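Side-chain contacts in cytochrome P450 (CYP102L1) (PDB 6N6Q), which probably acts as a haem-thiolate monooxygenase encoded by a mycobacteriophage, using bound haem to insert oxygen into an organic substrate: residues 40-43 / 44-48; 395-398 / 399-402. One frame throughout, in Å; residues are numbered along the deposited sequence.

Interaction 1 (40-43 / 44-48); sequences TREG and RRHDG
Glu42 OE1 is gripped by two basic side chains that follow it in sequence. The shorter bond comes from His46 NE2 at 2.7 Å, with an N-H...O angle of 140°; OE1 lies in the imidazole plane but receives the donor on its anti side, 34° out of the carboxylate plane. The second partner is Arg45 NE, a looser salt bridge to OE1 at 3.4 Å. Because CG of Glu42 stands anti to the backbone N and the chain then bends at chi2, the carboxylate folds back over the turn. Arg45 CG lies over the rim of one face of the imidazole, while His46 also stacks with Phe50 of the next strand, so the ring is fixed by both packing and hydrogen bond. The positive charge of Arg45 and the N-H of His46 would be expected to favour an ionised Glu42. Farther back, Arg41 and Arg44 run side by side, their guanidinium planes 81° apart. Arg41 NH1 lies 3.4 Å from Arg44 NH2, a like-charge approach at the surface, and one face of the Arg44 group lies over Arg41 CA. In the backbone, His46 N donates to Gly43 O at 3.1 Å, closing a type I beta turn from Gly43 to His46. The whole illustrates a helix exit braced by side chains, here in the loop that leads from helix 35-43 to strand 49-53, the edge of the cytochrome P450 beta sheet.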
ATOM      1  N   THR A  40       2.596  18.097   7.730  1.00 55.96           N
ATOM      2  CA  THR A  40       3.381  18.685   6.649  1.00 53.90           C
ATOM      3  C   THR A  40       3.298  20.207   6.677  1.00 57.25           C
ATOM      4  O   THR A  40       4.316  20.896   6.550  1.00 57.35           O
ATOM      5  CB  THR A  40       2.905  18.141   5.300  1.00 57.56           C
ATOM      6  OG1 THR A  40       3.167  16.733   5.232  1.00 61.93           O
ATOM      7  CG2 THR A  40       3.619  18.839   4.150  1.00 49.94           C
ATOM      8  N   ARG A  41       2.088  20.750   6.845  1.00 56.96           N
ATOM      9  CA  ARG A  41       1.944  22.195   6.985  1.00 62.16           C
ATOM     10  C   ARG A  41       2.642  22.691   8.244  1.00 59.46           C
ATOM     11  O   ARG A  41       3.265  23.760   8.242  1.00 65.43           O
ATOM     12  CB  ARG A  41       0.464  22.580   7.004  1.00 57.74           C
ATOM     13  CG  ARG A  41      -0.302  22.159   5.762  1.00 65.04           C
ATOM     14  CD  ARG A  41      -1.671  22.819   5.702  1.00 72.82           C
ATOM     15  NE  ARG A  41      -2.413  22.429   4.505  1.00 85.16           N
ATOM     16  CZ  ARG A  41      -2.245  22.980   3.306  1.00 90.27           C
ATOM     17  NH1 ARG A  41      -1.355  23.949   3.138  1.00 84.79           N
ATOM     18  NH2 ARG A  41      -2.965  22.561   2.274  1.00 80.81           N
ATOM     19  N   GLU A  42       2.553  21.921   9.331  1.00 58.06           N
ATOM     20  CA  GLU A  42       3.249  22.275  10.562  1.00 58.93           C
ATOM     21  C   GLU A  42       4.762  22.226  10.388  1.00 60.09           C
ATOM     22  O   GLU A  42       5.481  23.027  10.997  1.00 61.86           O
ATOM     23  CB  GLU A  42       2.803  21.339  11.690  1.00 61.52           C
ATOM     24  CG  GLU A  42       3.699  21.322  12.922  1.00 63.63           C
ATOM     25  CD  GLU A  42       3.690  22.632  13.680  1.00 65.76           C
ATOM     26  OE1 GLU A  42       4.597  22.844  14.514  1.00 66.57           O
ATOM     27  OE2 GLU A  42       2.779  23.449  13.445  1.00 69.53           O
ATOM     28  N   GLY A  43       5.260  21.314   9.551  1.00 54.99           N
ATOM     29  CA  GLY A  43       6.694  21.156   9.387  1.00 60.72           C
ATOM     30  C   GLY A  43       7.379  22.310   8.687  1.00 61.85           C
ATOM     31  O   GLY A  43       8.597  22.467   8.828  1.00 58.41           O
ATOM     32  N   ARG A  44       6.634  23.120   7.936  1.00 60.71           N
ATOM     33  CA  ARG A  44       7.248  24.212   7.191  1.00 64.20           C
ATOM     34  C   ARG A  44       7.629  25.396   8.069  1.00 67.00           C
ATOM     35  O   ARG A  44       8.347  26.285   7.599  1.00 77.19           O
ATOM     36  CB  ARG A  44       6.320  24.676   6.067  1.00 67.82           C
ATOM     37  CG  ARG A  44       6.347  23.769   4.846  1.00 68.41           C
ATOM     38  CD  ARG A  44       5.639  24.403   3.663  1.00 74.41           C
ATOM     39  NE  ARG A  44       4.204  24.543   3.893  1.00 77.62           N
ATOM     40  CZ  ARG A  44       3.307  23.615   3.581  1.00 69.57           C
ATOM     41  NH1 ARG A  44       3.695  22.475   3.025  1.00 69.83           N
ATOM     42  NH2 ARG A  44       2.020  23.826   3.824  1.00 73.40           N
ATOM     43  N   ARG A  45       7.176  25.435   9.320  1.00 63.30           N
ATOM     44  CA  ARG A  45       7.617  26.446  10.267  1.00 63.02           C
ATOM     45  C   ARG A  45       8.755  25.950  11.149  1.00 63.37           C
ATOM     46  O   ARG A  45       9.186  26.670  12.056  1.00 66.70           O
ATOM     47  CB  ARG A  45       6.443  26.925  11.124  1.00 68.07           C
ATOM     48  CG  ARG A  45       6.098  26.043  12.316  1.00 70.97           C
ATOM     49  CD  ARG A  45       4.967  26.666  13.122  1.00 69.78           C
ATOM     50  NE  ARG A  45       4.972  26.234  14.516  1.00 73.36           N
ATOM     51  CZ  ARG A  45       4.188  26.750  15.456  1.00 73.38           C
ATOM     52  NH1 ARG A  45       3.336  27.719  15.151  1.00 73.82           N
ATOM     53  NH2 ARG A  45       4.257  26.303  16.703  1.00 76.63           N
ATOM     54  N   HIS A  46       9.253  24.743  10.898  1.00 59.68           N
ATOM     55  CA  HIS A  46      10.388  24.166  11.603  1.00 55.65           C
ATOM     56  C   HIS A  46      11.496  23.848  10.602  1.00 59.25           C
ATOM     57  O   HIS A  46      11.357  24.061   9.396  1.00 64.05           O
ATOM     58  CB  HIS A  46       9.967  22.914  12.380  1.00 56.76           C
ATOM     59  CG  HIS A  46       8.961  23.182  13.457  1.00 61.38           C
ATOM     60  ND1 HIS A  46       9.286  23.819  14.635  1.00 56.31           N
ATOM     61  CD2 HIS A  46       7.641  22.896  13.535  1.00 62.88           C
ATOM     62  CE1 HIS A  46       8.208  23.916  15.392  1.00 61.58           C
ATOM     63  NE2 HIS A  46       7.196  23.363  14.749  1.00 63.19           N
ATOM     64  N   ASP A  47      12.606  23.324  11.117  1.00 59.95           N
ATOM     65  CA  ASP A  47      13.806  23.072  10.327  1.00 62.71           C
ATOM     66  C   ASP A  47      14.070  21.582  10.129  1.00 62.18           C
ATOM     67  O   ASP A  47      15.218  21.135  10.139  1.00 57.78           O
ATOM     68  CB  ASP A  47      15.020  23.738  10.969  1.00 70.39           C
ATOM     69  CG  ASP A  47      15.163  25.192  10.570  1.00 76.91           C
ATOM     70  OD1 ASP A  47      14.958  25.500   9.376  1.00 79.46           O
ATOM     71  OD2 ASP A  47      15.480  26.025  11.445  1.00 88.98           O
ATOM     72  N   GLY A  48      13.012  20.793   9.941  1.00 65.76           N
ATOM     73  CA  GLY A  48      13.154  19.389   9.613  1.00 58.47           C
ATOM     74  C   GLY A  48      12.833  18.416  10.728  1.00 61.63           C
ATOM     75  O   GLY A  48      12.838  17.203  10.480  1.00 63.82           O
TER

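Interaction 2 (395-398 / 399-402); sequences RMST and ENRR
Ser397 OG sits over one face of the Asn400 carboxamide, almost directly above CG at 3.1 Å. The other flat group, the Arg401 guanidinium, is approached obliquely by the methyl of Met396, whose CE is 3.9 Å from Arg401 CD; NE of that arginine has a weak hydrogen bond to His407. Ser397 is the N-cap of helix 398-402. With chi1 at 70°, its hydroxyl oxygen lies between the backbone N and the carbonyl carbon, where it accepts from Asn400 N at 3.1 Å with an N-H...O angle of 156°. The first backbone bonds of the helix follow, from Arg401 N to Ser397 O at 3.1 Å and from Arg402 N to Thr398 O at 3.2 Å. The aliphatic part of Arg401 packs on the carbonyl oxygens before the helix, its CG 3.5 Å from Arg395 O. The Arg395 side chain turns elsewhere, forming salt bridges to Glu337 and Asp387; with Arg340 nearby, this matches the Glu-Arg-Arg triad familiar in cytochromes P450. The chemistry therefore implies a division of labour: the serine hydroxyl satisfies a first-turn N-H, while the charge of Arg395 is met by two carboxylates, Glu337 on helix 329-341 and Asp387 outside it.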
ATOM      1  N   ARG A 395      10.071  14.248 -14.040  1.00 57.57           N
ATOM      2  CA  ARG A 395      10.921  14.559 -12.896  1.00 61.78           C
ATOM      3  C   ARG A 395      11.569  13.311 -12.313  1.00 63.05           C
ATOM      4  O   ARG A 395      12.718  13.365 -11.857  1.00 64.72           O
ATOM      5  CB  ARG A 395      10.092  15.269 -11.824  1.00 69.06           C
ATOM      6  CG  ARG A 395      10.814  15.517 -10.514  1.00 64.82           C
ATOM      7  CD  ARG A 395       9.828  15.568  -9.358  1.00 62.40           C
ATOM      8  NE  ARG A 395       8.588  16.253  -9.717  1.00 58.29           N
ATOM      9  CZ  ARG A 395       8.441  17.574  -9.741  1.00 64.00           C
ATOM     10  NH1 ARG A 395       9.462  18.364  -9.435  1.00 60.42           N
ATOM     11  NH2 ARG A 395       7.273  18.106 -10.076  1.00 59.65           N
ATOM     12  N   MET A 396      10.862  12.182 -12.328  1.00 58.46           N
ATOM     13  CA  MET A 396      11.316  10.977 -11.645  1.00 63.73           C
ATOM     14  C   MET A 396      12.314  10.160 -12.455  1.00 64.22           C
ATOM     15  O   MET A 396      12.576   9.005 -12.099  1.00 68.41           O
ATOM     16  CB  MET A 396      10.114  10.107 -11.268  1.00 57.97           C
ATOM     17  CG  MET A 396       9.117  10.803 -10.358  1.00 55.88           C
ATOM     18  SD  MET A 396       9.891  11.463  -8.867  1.00 59.97           S
ATOM     19  CE  MET A 396      10.448   9.955  -8.075  1.00 57.38           C
ATOM     20  N   SER A 397      12.879  10.719 -13.522  1.00 65.14           N
ATOM     21  CA  SER A 397      13.914  10.015 -14.262  1.00 67.57           C
ATOM     22  C   SER A 397      15.224  10.020 -13.478  1.00 73.24           C
ATOM     23  O   SER A 397      15.449  10.849 -12.592  1.00 71.64           O
ATOM     24  CB  SER A 397      14.123  10.650 -15.636  1.00 64.17           C
ATOM     25  OG  SER A 397      14.730  11.925 -15.520  1.00 68.69           O
ATOM     26  N   THR A 398      16.100   9.072 -13.820  1.00 77.69           N
ATOM     27  CA  THR A 398      17.373   8.952 -13.116  1.00 77.98           C
ATOM     28  C   THR A 398      18.247  10.183 -13.323  1.00 75.97           C
ATOM     29  O   THR A 398      18.969  10.593 -12.406  1.00 79.96           O
ATOM     30  CB  THR A 398      18.107   7.688 -13.570  1.00 81.80           C
ATOM     31  OG1 THR A 398      17.268   6.545 -13.362  1.00 69.43           O
ATOM     32  CG2 THR A 398      19.398   7.503 -12.786  1.00 83.73           C
ATOM     33  N   GLU A 399      18.189  10.794 -14.507  1.00 79.56           N
ATOM     34  CA  GLU A 399      19.003  11.980 -14.759  1.00 80.85           C
ATOM     35  C   GLU A 399      18.433  13.207 -14.060  1.00 77.87           C
ATOM     36  O   GLU A 399      19.186  14.004 -13.488  1.00 83.85           O
ATOM     37  CB  GLU A 399      19.124  12.230 -16.262  1.00 82.77           C
ATOM     38  CG  GLU A 399      19.957  11.198 -17.004  1.00 92.73           C
ATOM     39  CD  GLU A 399      21.345  11.035 -16.412  1.00 98.40           C
ATOM     40  OE1 GLU A 399      21.701   9.899 -16.032  1.00101.67           O
ATOM     41  OE2 GLU A 399      22.075  12.044 -16.317  1.00 93.53           O
ATOM     42  N   ASN A 400      17.108  13.381 -14.096  1.00 69.93           N
ATOM     43  CA  ASN A 400      16.503  14.560 -13.483  1.00 76.54           C
ATOM     44  C   ASN A 400      16.635  14.546 -11.965  1.00 77.35           C
ATOM     45  O   ASN A 400      16.686  15.612 -11.340  1.00 78.64           O
ATOM     46  CB  ASN A 400      15.031  14.667 -13.883  1.00 71.75           C
ATOM     47  CG  ASN A 400      14.850  15.043 -15.340  1.00 68.95           C
ATOM     48  OD1 ASN A 400      15.799  15.017 -16.122  1.00 79.61           O
ATOM     49  ND2 ASN A 400      13.624  15.396 -15.712  1.00 63.03           N
ATOM     50  N   ARG A 401      16.688  13.360 -11.354  1.00 73.71           N
ATOM     51  CA  ARG A 401      16.830  13.277  -9.906  1.00 71.19           C
ATOM     52  C   ARG A 401      18.281  13.404  -9.464  1.00 70.71           C
ATOM     53  O   ARG A 401      18.544  13.809  -8.326  1.00 70.85           O
ATOM     54  CB  ARG A 401      16.246  11.963  -9.390  1.00 70.20           C
ATOM     55  CG  ARG A 401      14.732  11.886  -9.442  1.00 71.43           C
ATOM     56  CD  ARG A 401      14.269  10.562  -8.867  1.00 70.99           C
ATOM     57  NE  ARG A 401      14.991  10.250  -7.638  1.00 79.15           N
ATOM     58  CZ  ARG A 401      14.985   9.061  -7.046  1.00 80.79           C
ATOM     59  NH1 ARG A 401      14.290   8.061  -7.574  1.00 61.24           N
ATOM     60  NH2 ARG A 401      15.679   8.873  -5.929  1.00 65.21           N
ATOM     61  N   ARG A 402      19.229  13.058 -10.337  1.00 77.35           N
ATOM     62  CA  ARG A 402      20.640  13.249 -10.025  1.00 80.74           C
ATOM     63  C   ARG A 402      21.009  14.727  -9.945  1.00 74.45           C
ATOM     64  O   ARG A 402      22.040  15.068  -9.355  1.00 74.48           O
ATOM     65  CB  ARG A 402      21.496  12.528 -11.069  1.00 77.76           C
ATOM     66  CG  ARG A 402      22.973  12.428 -10.728  1.00 90.60           C
ATOM     67  CD  ARG A 402      23.579  11.156 -11.301  1.00 92.49           C
ATOM     68  NE  ARG A 402      25.036  11.147 -11.218  1.00102.43           N
ATOM     69  CZ  ARG A 402      25.786  10.059 -11.373  1.00104.24           C
ATOM     70  NH1 ARG A 402      25.215   8.885 -11.608  1.00 96.64           N
ATOM     71  NH2 ARG A 402      27.107  10.142 -11.286  1.00107.22           N
TER

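Followed from the N terminus, interaction 1 comes first and closes a tight turn in the loop between helix 35-43 and strand 49-53, an outermost strand of the five-stranded sheet. Some 350 residues later, interaction 2 opens helix 398-402. The two are in series, neither nested nor crossed, and each is local: one lies about the C-terminal part of a helix and the loop after it, the other at the start of one. The nearest atoms of interaction 1 and interaction 2 are about 14 Å apart, without touching. Each is tied to other parts of the fold: Thr40 of interaction 1 bonds to His376 on helix 375-379, whereas interaction 2 packs on helix 329-341, with the Met396 side chain about 13 Å from the haem.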